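PDB 5EK8: lipoxygenase from Cyanothece sp., which probably catalyses insertion of molecular oxygen into polyunsaturated fatty acids at a non-heme iron, acting as a 9R-lipoxygenase. Local coordinates for residues L16-I21 against A196-L201; E248-R253 against A295-K300; M497-I502 against D522-P527; A456-Q461 against L646-Q651. All coordinates share one frame; numbering follows the deposited sequence.

Interaction 1: residues L16-I21 against A196-L201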
loop_
_atom_site.group_PDB
_atom_site.type_symbol
_atom_site.label_atom_id
_atom_site.label_comp_id
_atom_site.label_asym_id
_atom_site.label_seq_id
_atom_site.Cartn_x
_atom_site.Cartn_y
_atom_site.Cartn_z
ATOM N N LEU A 16 27.366 4.857 -5.600
ATOM C CA LEU A 16 28.261 3.702 -5.624
ATOM C C LEU A 16 27.545 2.401 -5.264
ATOM O O LEU A 16 27.715 1.380 -5.938
ATOM C CB LEU A 16 29.429 3.925 -4.667
ATOM C CG LEU A 16 30.349 5.107 -4.971
ATOM C CD1 LEU A 16 31.479 5.214 -3.944
ATOM C CD2 LEU A 16 30.908 5.006 -6.385
ATOM N N VAL A 17 26.749 2.439 -4.199
ATOM C CA VAL A 17 25.993 1.265 -3.784
ATOM C C VAL A 17 25.112 0.779 -4.927
ATOM O O VAL A 17 25.064 -0.421 -5.220
ATOM C CB VAL A 17 25.130 1.557 -2.552
ATOM C CG1 VAL A 17 24.230 0.375 -2.236
ATOM C CG2 VAL A 17 26.017 1.884 -1.363
ATOM N N LEU A 18 24.433 1.714 -5.588
ATOM C CA LEU A 18 23.580 1.346 -6.708
ATOM C C LEU A 18 24.386 0.734 -7.841
ATOM O O LEU A 18 23.881 -0.122 -8.560
ATOM C CB LEU A 18 22.794 2.558 -7.197
ATOM C CG LEU A 18 21.637 2.901 -6.248
ATOM C CD1 LEU A 18 20.963 4.208 -6.623
ATOM C CD2 LEU A 18 20.622 1.765 -6.212
ATOM N N LYS A 19 25.637 1.161 -7.988
ATOM C CA LYS A 19 26.518 0.548 -8.980
ATOM C C LYS A 19 26.775 -0.913 -8.631
ATOM O O LYS A 19 26.719 -1.787 -9.495
ATOM C CB LYS A 19 27.852 1.290 -9.073
ATOM C CG LYS A 19 27.737 2.796 -9.193
ATOM C CD LYS A 19 27.023 3.218 -10.456
ATOM C CE LYS A 19 26.941 4.732 -10.540
ATOM N NZ LYS A 19 26.285 5.179 -11.796
ATOM N N VAL A 20 27.059 -1.166 -7.355
ATOM C CA VAL A 20 27.364 -2.517 -6.892
ATOM C C VAL A 20 26.177 -3.473 -7.030
ATOM O O VAL A 20 26.336 -4.614 -7.469
ATOM C CB VAL A 20 27.824 -2.514 -5.424
ATOM C CG1 VAL A 20 28.281 -3.902 -5.011
ATOM C CG2 VAL A 20 28.946 -1.510 -5.223
ATOM N N ILE A 21 24.988 -3.007 -6.658
ATOM C CA ILE A 21 23.814 -3.870 -6.682
ATOM C C ILE A 21 23.319 -4.114 -8.104
ATOM O O ILE A 21 22.972 -5.239 -8.459
ATOM C CB ILE A 21 22.668 -3.282 -5.833
ATOM C CG1 ILE A 21 23.190 -2.878 -4.455
ATOM C CG2 ILE A 21 21.542 -4.288 -5.682
ATOM C CD1 ILE A 21 22.131 -2.342 -3.540
ATOM N N ALA A 196 17.465 -1.140 -11.089
ATOM C CA ALA A 196 17.749 -0.634 -12.423
ATOM C C ALA A 196 17.265 0.804 -12.565
ATOM O O ALA A 196 18.034 1.702 -12.941
ATOM C CB ALA A 196 17.102 -1.516 -13.471
ATOM N N SER A 197 15.981 1.004 -12.268
ATOM C CA SER A 197 15.352 2.322 -12.326
ATOM C C SER A 197 16.138 3.329 -11.493
ATOM O O SER A 197 16.449 4.443 -11.946
ATOM C CB SER A 197 13.903 2.237 -11.837
ATOM O OG SER A 197 13.159 3.380 -12.218
ATOM N N ALA A 198 16.470 2.918 -10.275
ATOM C CA ALA A 198 17.236 3.762 -9.375
ATOM C C ALA A 198 18.620 4.054 -9.953
ATOM O O ALA A 198 19.120 5.164 -9.822
ATOM C CB ALA A 198 17.351 3.114 -7.997
ATOM N N ASN A 199 19.235 3.068 -10.598
ATOM C CA ASN A 199 20.566 3.280 -11.166
ATOM C C ASN A 199 20.541 4.282 -12.320
ATOM O O ASN A 199 21.498 5.027 -12.522
ATOM C CB ASN A 199 21.177 1.958 -11.630
ATOM C CG ASN A 199 22.695 1.970 -11.577
ATOM O OD1 ASN A 199 23.304 2.911 -11.064
ATOM N ND2 ASN A 199 23.312 0.921 -12.097
ATOM N N VAL A 200 19.446 4.303 -13.074
ATOM C CA VAL A 200 19.289 5.325 -14.104
ATOM C C VAL A 200 19.059 6.715 -13.501
ATOM O O VAL A 200 19.765 7.664 -13.832
ATOM C CB VAL A 200 18.119 4.999 -15.050
ATOM C CG1 VAL A 200 17.902 6.138 -16.037
ATOM C CG2 VAL A 200 18.368 3.689 -15.776
ATOM N N LEU A 201 18.083 6.829 -12.604
ATOM C CA LEU A 201 17.617 8.143 -12.146
ATOM C C LEU A 201 18.450 8.812 -11.037
ATOM O O LEU A 201 18.497 10.038 -10.952
ATOM C CB LEU A 201 16.164 8.026 -11.679
ATOM C CG LEU A 201 15.105 7.957 -12.780
ATOM C CD1 LEU A 201 13.752 7.504 -12.236
ATOM C CD2 LEU A 201 14.984 9.312 -13.447
#
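L18 of helix 2-21 packs on A198 and N199 of helix 188-214, in an oblique, roughly antiparallel helix pair: the segment axes approach to 9.5 Å and their directions differ by 139°. The CB of L18 points toward the second helix and, with CG anti to the carbonyl carbon (chi1 -75°), its two methyls straddle the one methyl of A198. CD2 of L18 lies 4.0 Å from A198 CB, while CD1 of L18 sits 3.8 Å from the carbonyl O of A198, an oxygen that also accepts a hydrogen bond from T202 OG1. The amide of N199 is carried across by an extended first torsion, CG being anti to the backbone N (chi1 -152°). N199 ND2 stands 3.7 Å from L18 O, a packing distance, and makes its hydrogen bond to D22 OD2, just past the end of helix 2-21. A valine at N199 would probably leave D22 without that N-H and the end of helix 2-21 less firmly held. The contact lies near the surface and lays the N-terminal helix on a helix close to the active site, the side chains of A198 and the iron ligand I668 being about 9 Å apart. On the solvent side the K19 side chain crosses that of N199 at about a right angle and brings K19 CD to 3.8 Å from N199 OD1.

Interaction 2: residues E248-R253 against A295-K300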
loop_
_atom_site.group_PDB
_atom_site.type_symbol
_atom_site.label_atom_id
_atom_site.label_comp_id
_atom_site.label_asym_id
_atom_site.label_seq_id
_atom_site.Cartn_x
_atom_site.Cartn_y
_atom_site.Cartn_z
ATOM N N GLU A 248 -10.326 23.117 -19.214
ATOM C CA GLU A 248 -10.789 21.790 -19.606
ATOM C C GLU A 248 -9.933 20.713 -18.947
ATOM O O GLU A 248 -10.444 19.724 -18.402
ATOM C CB GLU A 248 -10.750 21.635 -21.131
ATOM C CG GLU A 248 -11.628 22.621 -21.910
ATOM C CD GLU A 248 -11.054 24.031 -21.955
ATOM O OE1 GLU A 248 -9.868 24.208 -21.609
ATOM O OE2 GLU A 248 -11.792 24.963 -22.329
ATOM N N TYR A 249 -8.625 20.929 -18.989
ATOM C CA TYR A 249 -7.675 19.980 -18.433
ATOM C C TYR A 249 -7.714 20.005 -16.910
ATOM O O TYR A 249 -7.563 18.968 -16.264
ATOM C CB TYR A 249 -6.258 20.272 -18.938
ATOM C CG TYR A 249 -5.291 19.160 -18.622
ATOM C CD1 TYR A 249 -5.358 17.948 -19.300
ATOM C CD2 TYR A 249 -4.323 19.311 -17.637
ATOM C CE1 TYR A 249 -4.488 16.917 -19.006
ATOM C CE2 TYR A 249 -3.447 18.290 -17.336
ATOM C CZ TYR A 249 -3.533 17.091 -18.022
ATOM O OH TYR A 249 -2.657 16.070 -17.725
ATOM N N PHE A 250 -7.915 21.196 -16.348
ATOM C CA PHE A 250 -8.059 21.361 -14.906
ATOM C C PHE A 250 -9.194 20.488 -14.384
ATOM O O PHE A 250 -9.025 19.734 -13.419
ATOM C CB PHE A 250 -8.311 22.829 -14.558
ATOM C CG PHE A 250 -8.508 23.086 -13.091
ATOM C CD1 PHE A 250 -9.776 23.301 -12.575
ATOM C CD2 PHE A 250 -7.423 23.124 -12.228
ATOM C CE1 PHE A 250 -9.959 23.550 -11.225
ATOM C CE2 PHE A 250 -7.601 23.370 -10.876
ATOM C CZ PHE A 250 -8.870 23.583 -10.374
ATOM N N VAL A 251 -10.340 20.587 -15.050
ATOM C CA VAL A 251 -11.512 19.794 -14.696
ATOM C C VAL A 251 -11.252 18.306 -14.891
ATOM O O VAL A 251 -11.540 17.491 -14.004
ATOM C CB VAL A 251 -12.738 20.213 -15.531
ATOM C CG1 VAL A 251 -13.862 19.199 -15.380
ATOM C CG2 VAL A 251 -13.195 21.600 -15.126
ATOM N N LEU A 252 -10.701 17.958 -16.051
ATOM C CA LEU A 252 -10.396 16.563 -16.351
ATOM C C LEU A 252 -9.515 15.920 -15.278
ATOM O O LEU A 252 -9.738 14.775 -14.897
ATOM C CB LEU A 252 -9.721 16.442 -17.716
ATOM C CG LEU A 252 -10.671 16.486 -18.910
ATOM C CD1 LEU A 252 -9.897 16.387 -20.200
ATOM C CD2 LEU A 252 -11.707 15.371 -18.812
ATOM N N ARG A 253 -8.529 16.662 -14.782
ATOM C CA ARG A 253 -7.601 16.103 -13.803
ATOM C C ARG A 253 -8.177 16.147 -12.397
ATOM O O ARG A 253 -7.794 15.352 -11.538
ATOM C CB ARG A 253 -6.260 16.832 -13.848
ATOM C CG ARG A 253 -5.536 16.676 -15.176
ATOM C CD ARG A 253 -5.612 15.243 -15.698
ATOM N NE ARG A 253 -4.722 14.340 -14.974
ATOM C CZ ARG A 253 -4.627 13.034 -15.209
ATOM N NH1 ARG A 253 -3.785 12.288 -14.505
ATOM N NH2 ARG A 253 -5.376 12.473 -16.147
ATOM N N ALA A 295 -12.589 24.740 -4.763
ATOM C CA ALA A 295 -12.879 24.922 -6.181
ATOM C C ALA A 295 -14.337 24.623 -6.457
ATOM O O ALA A 295 -14.850 23.598 -6.045
ATOM C CB ALA A 295 -11.984 24.041 -7.039
ATOM N N TYR A 296 -14.996 25.530 -7.159
ATOM C CA TYR A 296 -16.402 25.389 -7.480
ATOM C C TYR A 296 -16.551 25.098 -8.963
ATOM O O TYR A 296 -15.838 25.666 -9.795
ATOM C CB TYR A 296 -17.170 26.652 -7.096
ATOM C CG TYR A 296 -17.123 26.972 -5.621
ATOM C CD1 TYR A 296 -18.217 26.719 -4.802
ATOM C CD2 TYR A 296 -15.985 27.521 -5.043
ATOM C CE1 TYR A 296 -18.183 27.008 -3.451
ATOM C CE2 TYR A 296 -15.935 27.809 -3.694
ATOM C CZ TYR A 296 -17.039 27.555 -2.898
ATOM O OH TYR A 296 -16.991 27.845 -1.548
ATOM N N PHE A 297 -17.475 24.202 -9.289
ATOM C CA PHE A 297 -17.716 23.810 -10.672
ATOM C C PHE A 297 -19.209 23.834 -10.953
ATOM O O PHE A 297 -20.014 23.745 -10.039
ATOM C CB PHE A 297 -17.151 22.416 -10.954
ATOM C CG PHE A 297 -15.734 22.228 -10.491
ATOM C CD1 PHE A 297 -14.673 22.440 -11.358
ATOM C CD2 PHE A 297 -15.460 21.842 -9.187
ATOM C CE1 PHE A 297 -13.368 22.266 -10.936
ATOM C CE2 PHE A 297 -14.156 21.669 -8.757
ATOM C CZ PHE A 297 -13.108 21.880 -9.636
ATOM N N VAL A 298 -19.577 23.974 -12.218
ATOM C CA VAL A 298 -20.976 23.867 -12.599
ATOM C C VAL A 298 -21.106 22.770 -13.654
ATOM O O VAL A 298 -20.175 22.518 -14.421
ATOM C CB VAL A 298 -21.536 25.209 -13.131
ATOM C CG1 VAL A 298 -20.897 25.572 -14.489
ATOM C CG2 VAL A 298 -23.059 25.158 -13.225
ATOM N N LEU A 299 -22.250 22.097 -13.668
ATOM C CA LEU A 299 -22.504 21.047 -14.643
ATOM C C LEU A 299 -23.477 21.547 -15.701
ATOM O O LEU A 299 -24.639 21.833 -15.407
ATOM C CB LEU A 299 -23.054 19.798 -13.958
ATOM C CG LEU A 299 -23.344 18.596 -14.858
ATOM C CD1 LEU A 299 -22.052 17.964 -15.352
ATOM C CD2 LEU A 299 -24.204 17.579 -14.125
ATOM N N LYS A 300 -22.995 21.665 -16.932
ATOM C CA LYS A 300 -23.824 22.143 -18.030
ATOM C C LYS A 300 -23.739 21.175 -19.201
ATOM O O LYS A 300 -22.690 21.041 -19.827
ATOM C CB LYS A 300 -23.397 23.550 -18.452
ATOM C CG LYS A 300 -24.548 24.541 -18.567
ATOM C CD LYS A 300 -24.139 25.941 -18.115
ATOM C CE LYS A 300 -22.956 26.472 -18.914
ATOM N NZ LYS A 300 -22.521 27.824 -18.451
#
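V251 and F297 mark the closest backbone approach, with their CA atoms 8.4 Å apart; here a turn of helix 247-256 lies over strand 291-300. No hydrogen bond links the two segments, so side chains alone bridge them, and the contact is buried and wholly apolar. The CB atoms of F250 and F297 both point into the space between helix and strand. With CG anti to the backbone N (chi1 178°), the F250 ring reaches out to the rim of F297, the two side chains meeting roughly perpendicular. CE1 of F250 comes in at the edge of the F297 ring, near its plane, and rests 3.7 Å from F297 CE1; F297 CZ follows at 3.9 Å from the same F250 CE1. Beside this pair, V251 and F297 run alongside one another in opposite directions, and the branch CG2 of V251 touches F297 CD1 at 4.1 Å. F297 thus fits against two successive residues of the helix. Around them, strand 291-300 is an inner strand of an antiparallel sheet, F297 pairing through its backbone with F273 and V298 with F305. V251 continues onto L304 and P306 of strand 303-313, and the ring of F250 meets that of F346 on the long helix 337-377, which joins this helix-on-sheet packing to a helix that supplies two iron ligands, H359 and H364.

Interaction 3: residues M497-I502 against D522-P527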
loop_
_atom_site.group_PDB
_atom_site.type_symbol
_atom_site.label_atom_id
_atom_site.label_comp_id
_atom_site.label_asym_id
_atom_site.label_seq_id
_atom_site.Cartn_x
_atom_site.Cartn_y
_atom_site.Cartn_z
ATOM N N MET A 497 -7.496 0.408 14.118
ATOM C CA MET A 497 -7.517 1.614 14.929
ATOM C C MET A 497 -8.815 1.696 15.708
ATOM O O MET A 497 -9.819 1.096 15.322
ATOM C CB MET A 497 -7.364 2.866 14.066
ATOM C CG MET A 497 -6.062 2.948 13.285
ATOM S SD MET A 497 -5.863 4.550 12.474
ATOM C CE MET A 497 -5.341 5.580 13.843
ATOM N N PRO A 498 -8.799 2.428 16.825
ATOM C CA PRO A 498 -10.082 2.779 17.425
ATOM C C PRO A 498 -10.843 3.719 16.501
ATOM O O PRO A 498 -10.268 4.701 16.038
ATOM C CB PRO A 498 -9.685 3.470 18.738
ATOM C CG PRO A 498 -8.242 3.835 18.574
ATOM C CD PRO A 498 -7.662 2.796 17.682
ATOM N N TYR A 499 -12.110 3.415 16.234
ATOM C CA TYR A 499 -12.940 4.251 15.373
ATOM C C TYR A 499 -13.102 5.670 15.902
ATOM O O TYR A 499 -13.293 5.892 17.099
ATOM C CB TYR A 499 -14.319 3.618 15.183
ATOM C CG TYR A 499 -15.290 4.475 14.393
ATOM C CD1 TYR A 499 -15.064 4.771 13.049
ATOM C CD2 TYR A 499 -16.439 4.980 14.984
ATOM C CE1 TYR A 499 -15.963 5.557 12.325
ATOM C CE2 TYR A 499 -17.334 5.759 14.271
ATOM C CZ TYR A 499 -17.099 6.042 12.947
ATOM O OH TYR A 499 -18.006 6.820 12.266
ATOM N N GLN A 500 -13.019 6.621 14.979
ATOM C CA GLN A 500 -13.170 8.037 15.273
ATOM C C GLN A 500 -13.838 8.698 14.082
ATOM O O GLN A 500 -13.245 8.770 13.015
ATOM C CB GLN A 500 -11.813 8.686 15.557
ATOM C CG GLN A 500 -11.857 10.197 15.758
ATOM C CD GLN A 500 -10.470 10.817 15.755
ATOM O OE1 GLN A 500 -9.769 10.800 14.738
ATOM N NE2 GLN A 500 -10.063 11.361 16.899
ATOM N N PRO A 501 -15.086 9.158 14.256
ATOM C CA PRO A 501 -15.843 9.793 13.176
ATOM C C PRO A 501 -15.019 10.870 12.501
ATOM O O PRO A 501 -14.288 11.586 13.190
ATOM C CB PRO A 501 -17.052 10.380 13.900
ATOM C CG PRO A 501 -17.281 9.436 15.022
ATOM C CD PRO A 501 -15.893 9.036 15.483
ATOM N N ILE A 502 -15.128 10.957 11.177
ATOM C CA ILE A 502 -14.222 11.766 10.375
ATOM C C ILE A 502 -14.109 13.205 10.868
ATOM O O ILE A 502 -15.080 13.807 11.328
ATOM C CB ILE A 502 -14.639 11.762 8.877
ATOM C CG1 ILE A 502 -13.463 12.188 7.995
ATOM C CG2 ILE A 502 -15.865 12.629 8.628
ATOM C CD1 ILE A 502 -12.206 11.384 8.232
ATOM N N ASP A 522 -17.557 6.596 4.949
ATOM C CA ASP A 522 -17.815 5.944 6.220
ATOM C C ASP A 522 -19.313 5.899 6.506
ATOM O O ASP A 522 -20.008 6.901 6.355
ATOM C CB ASP A 522 -17.074 6.684 7.332
ATOM C CG ASP A 522 -17.385 6.141 8.703
ATOM O OD1 ASP A 522 -17.216 6.894 9.684
ATOM O OD2 ASP A 522 -17.788 4.965 8.805
ATOM N N LYS A 523 -19.808 4.730 6.897
ATOM C CA LYS A 523 -21.193 4.599 7.344
ATOM C C LYS A 523 -21.261 4.528 8.869
ATOM O O LYS A 523 -21.155 3.444 9.442
ATOM C CB LYS A 523 -21.856 3.355 6.745
ATOM C CG LYS A 523 -22.112 3.424 5.261
ATOM C CD LYS A 523 -20.894 2.988 4.469
ATOM C CE LYS A 523 -21.125 3.168 2.981
ATOM N NZ LYS A 523 -19.858 3.053 2.250
ATOM N N PRO A 524 -21.439 5.684 9.530
ATOM C CA PRO A 524 -21.424 5.734 10.997
ATOM C C PRO A 524 -22.597 4.982 11.617
ATOM O O PRO A 524 -22.465 4.446 12.716
ATOM C CB PRO A 524 -21.512 7.239 11.304
ATOM C CG PRO A 524 -21.163 7.931 10.015
ATOM C CD PRO A 524 -21.661 7.015 8.943
ATOM N N ASP A 525 -23.722 4.936 10.911
ATOM C CA ASP A 525 -24.925 4.284 11.421
ATOM C C ASP A 525 -24.788 2.766 11.482
ATOM O O ASP A 525 -25.402 2.120 12.332
ATOM C CB ASP A 525 -26.133 4.667 10.567
ATOM C CG ASP A 525 -26.611 6.079 10.842
ATOM O OD1 ASP A 525 -27.491 6.248 11.713
ATOM O OD2 ASP A 525 -26.106 7.022 10.198
ATOM N N LEU A 526 -23.985 2.198 10.587
ATOM C CA LEU A 526 -23.711 0.765 10.622
ATOM C C LEU A 526 -22.916 0.414 11.875
ATOM O O LEU A 526 -21.835 0.956 12.097
ATOM C CB LEU A 526 -22.953 0.321 9.367
ATOM C CG LEU A 526 -23.747 -0.181 8.154
ATOM C CD1 LEU A 526 -24.817 0.816 7.726
ATOM C CD2 LEU A 526 -22.797 -0.479 6.994
ATOM N N PRO A 527 -23.455 -0.491 12.702
ATOM C CA PRO A 527 -22.820 -0.856 13.974
ATOM C C PRO A 527 -21.378 -1.334 13.817
ATOM O O PRO A 527 -21.071 -2.103 12.904
ATOM C CB PRO A 527 -23.707 -1.994 14.495
ATOM C CG PRO A 527 -25.027 -1.772 13.852
ATOM C CD PRO A 527 -24.736 -1.190 12.500
#
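Y499 donates its phenol proton to D522 in a 2.7 Å hydrogen bond from OH to OD1, the one polar link between these two irregular segments. The carboxylate oxygen arrives at the edge of the ring, in its plane, and receives the bond on its syn lone pair; the carboxylate itself is turned 77° from the ring. P524 CB packs 3.7 Å from Y499 OH. Further out, D522 OD2 forms a salt bridge with R528, which also packs against Y499, so the carboxylate is shared between a hydroxyl and a positive charge that probably helps keep it ionised. An alanine at D522 would probably deprive the Y499 hydroxyl of its acceptor and R528 of its counter-charge. The backbone of Y499 is hydrogen-bonded to that of T535 in strand 534-535. The whole is a tyrosine-aspartate hydrogen bond buttressed by an aspartate-arginine salt bridge, joining two irregular surface loops away from the iron and sodium sites.

Interaction 4: residues A456-Q461 against L646-Q651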
loop_
_atom_site.group_PDB
_atom_site.type_symbol
_atom_site.label_atom_id
_atom_site.label_comp_id
_atom_site.label_asym_id
_atom_site.label_seq_id
_atom_site.Cartn_x
_atom_site.Cartn_y
_atom_site.Cartn_z
ATOM N N ALA A 456 -13.741 2.393 -12.524
ATOM C CA ALA A 456 -13.875 1.798 -11.201
ATOM C C ALA A 456 -15.100 0.899 -11.097
ATOM O O ALA A 456 -15.021 -0.193 -10.542
ATOM C CB ALA A 456 -13.932 2.889 -10.141
ATOM N N ASN A 457 -16.229 1.349 -11.632
ATOM C CA ASN A 457 -17.447 0.545 -11.579
ATOM C C ASN A 457 -17.353 -0.711 -12.445
ATOM O O ASN A 457 -17.794 -1.791 -12.032
ATOM C CB ASN A 457 -18.657 1.380 -11.992
ATOM C CG ASN A 457 -19.313 2.070 -10.812
ATOM O OD1 ASN A 457 -20.094 1.460 -10.077
ATOM N ND2 ASN A 457 -18.995 3.346 -10.618
ATOM N N LEU A 458 -16.770 -0.571 -13.634
ATOM C CA LEU A 458 -16.525 -1.723 -14.501
ATOM C C LEU A 458 -15.676 -2.767 -13.774
ATOM O O LEU A 458 -16.032 -3.959 -13.703
ATOM C CB LEU A 458 -15.827 -1.285 -15.786
ATOM C CG LEU A 458 -16.221 -1.979 -17.093
ATOM C CD1 LEU A 458 -15.371 -1.438 -18.229
ATOM C CD2 LEU A 458 -16.103 -3.499 -16.999
ATOM N N TYR A 459 -14.557 -2.305 -13.222
ATOM C CA TYR A 459 -13.662 -3.187 -12.482
ATOM C C TYR A 459 -14.375 -3.828 -11.301
ATOM O O TYR A 459 -14.154 -4.997 -10.992
ATOM C CB TYR A 459 -12.429 -2.430 -11.988
ATOM C CG TYR A 459 -11.348 -3.351 -11.479
ATOM C CD1 TYR A 459 -10.765 -4.287 -12.323
ATOM C CD2 TYR A 459 -10.916 -3.293 -10.159
ATOM C CE1 TYR A 459 -9.782 -5.138 -11.873
ATOM C CE2 TYR A 459 -9.930 -4.143 -9.695
ATOM C CZ TYR A 459 -9.364 -5.067 -10.561
ATOM O OH TYR A 459 -8.374 -5.925 -10.128
ATOM N N TRP A 460 -15.235 -3.051 -10.651
ATOM C CA TRP A 460 -15.977 -3.522 -9.496
ATOM C C TRP A 460 -16.893 -4.669 -9.883
ATOM O O TRP A 460 -16.992 -5.654 -9.157
ATOM C CB TRP A 460 -16.784 -2.382 -8.873
ATOM C CG TRP A 460 -17.459 -2.758 -7.588
ATOM C CD1 TRP A 460 -18.784 -3.005 -7.403
ATOM C CD2 TRP A 460 -16.833 -2.938 -6.311
ATOM N NE1 TRP A 460 -19.027 -3.322 -6.088
ATOM C CE2 TRP A 460 -17.846 -3.287 -5.397
ATOM C CE3 TRP A 460 -15.517 -2.837 -5.854
ATOM C CZ2 TRP A 460 -17.582 -3.536 -4.051
ATOM C CZ3 TRP A 460 -15.256 -3.084 -4.523
ATOM C CH2 TRP A 460 -16.284 -3.430 -3.634
ATOM N N GLN A 461 -17.563 -4.543 -11.026
ATOM C CA GLN A 461 -18.443 -5.610 -11.493
ATOM C C GLN A 461 -17.636 -6.853 -11.854
ATOM O O GLN A 461 -18.075 -7.987 -11.609
ATOM C CB GLN A 461 -19.278 -5.142 -12.686
ATOM C CG GLN A 461 -20.713 -4.769 -12.319
ATOM C CD GLN A 461 -20.793 -3.818 -11.131
ATOM O OE1 GLN A 461 -20.415 -2.647 -11.226
ATOM N NE2 GLN A 461 -21.283 -4.323 -10.002
ATOM N N LEU A 646 -9.719 -10.120 -18.773
ATOM C CA LEU A 646 -9.416 -10.212 -20.197
ATOM C C LEU A 646 -10.686 -10.109 -21.025
ATOM O O LEU A 646 -10.723 -9.399 -22.029
ATOM C CB LEU A 646 -8.689 -11.522 -20.514
ATOM C CG LEU A 646 -7.242 -11.623 -20.035
ATOM C CD1 LEU A 646 -6.693 -13.032 -20.214
ATOM C CD2 LEU A 646 -6.386 -10.608 -20.766
ATOM N N ASN A 647 -11.720 -10.826 -20.589
ATOM C CA ASN A 647 -13.035 -10.785 -21.218
ATOM C C ASN A 647 -13.503 -9.347 -21.433
ATOM O O ASN A 647 -14.105 -9.024 -22.457
ATOM C CB ASN A 647 -14.042 -11.562 -20.361
ATOM C CG ASN A 647 -15.448 -11.567 -20.940
ATOM O OD1 ASN A 647 -15.663 -11.249 -22.113
ATOM N ND2 ASN A 647 -16.416 -11.953 -20.115
ATOM N N ARG A 648 -13.189 -8.478 -20.480
ATOM C CA ARG A 648 -13.636 -7.096 -20.552
ATOM C C ARG A 648 -12.494 -6.126 -20.885
ATOM O O ARG A 648 -12.390 -5.052 -20.297
ATOM C CB ARG A 648 -14.309 -6.699 -19.237
ATOM C CG ARG A 648 -15.186 -7.797 -18.646
ATOM C CD ARG A 648 -16.578 -7.290 -18.304
ATOM N NE ARG A 648 -17.324 -6.887 -19.493
ATOM C CZ ARG A 648 -18.587 -6.474 -19.477
ATOM N NH1 ARG A 648 -19.249 -6.408 -18.328
ATOM N NH2 ARG A 648 -19.189 -6.128 -20.609
ATOM N N LYS A 649 -11.662 -6.508 -21.850
ATOM C CA LYS A 649 -10.522 -5.702 -22.289
ATOM C C LYS A 649 -10.931 -4.446 -23.063
ATOM O O LYS A 649 -10.381 -3.354 -22.862
ATOM C CB LYS A 649 -9.601 -6.562 -23.162
ATOM C CG LYS A 649 -8.483 -5.810 -23.867
ATOM C CD LYS A 649 -7.687 -6.757 -24.752
ATOM C CE LYS A 649 -6.534 -6.055 -25.446
ATOM N NZ LYS A 649 -5.574 -5.463 -24.473
ATOM N N ASP A 650 -11.909 -4.613 -23.946
ATOM C CA ASP A 650 -12.262 -3.578 -24.907
ATOM C C ASP A 650 -13.101 -2.446 -24.316
ATOM O O ASP A 650 -13.014 -1.310 -24.779
ATOM C CB ASP A 650 -12.997 -4.209 -26.087
ATOM C CG ASP A 650 -12.273 -5.423 -26.633
ATOM O OD1 ASP A 650 -11.299 -5.246 -27.394
ATOM O OD2 ASP A 650 -12.675 -6.556 -26.293
ATOM N N GLN A 651 -13.915 -2.750 -23.309
ATOM C CA GLN A 651 -14.699 -1.714 -22.638
ATOM C C GLN A 651 -13.755 -0.810 -21.861
ATOM O O GLN A 651 -14.007 0.388 -21.707
ATOM C CB GLN A 651 -15.751 -2.315 -21.698
ATOM C CG GLN A 651 -16.662 -3.369 -22.319
ATOM C CD GLN A 651 -15.969 -4.710 -22.509
ATOM O OE1 GLN A 651 -14.762 -4.828 -22.302
ATOM N NE2 GLN A 651 -16.730 -5.723 -22.906
#
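R648 bends at chi2 (-129°) and again at chi3 (65°), which sets its CD 4.0 Å from L458 CD2. L458 is extended, CD1 anti to CA (chi2 -178°), which carries that methyl out to Q651. There CD1 of L458 meets Q651 CB at 3.6 Å. L458 thus wedges its two methyls between residues three apart in the chain, R648 in the break between helix 639-647 and helix 649-653, Q651 in the second helix. Beyond them L458 also rests on F652, which Y459, the next residue of helix 451-473, touches as well. The partners R648 and Q651 are polar residues, yet they meet the leucine through CD and CB. No hydrogen bond spans the segments, and the contact implies attraction by dispersion and the partial shielding of aliphatic carbon, with little directional preference.

How the interactions relate
From the N terminus, interaction 1 closes the first large loop, 174 residues rich in strand that include an antiparallel sheet, consistent with the PLAT domain, and brings the first helix onto helix 188-214. Interaction 2 follows in series, closing a short loop of 41 residues between helix 247-256 and strand 291-300. Interaction 4 then closes the largest loop, 184 residues, nearly half of them helical, joining helix 451-473 to the helices shortly before the C terminus. Interaction 3 is nested inside it as a short surface loop; no two cross. None touches another: interactions 3 and 4 approach most closely, nearest atoms about 9 Å apart, while 1 and 3 lie on opposite sides of the chain's centre.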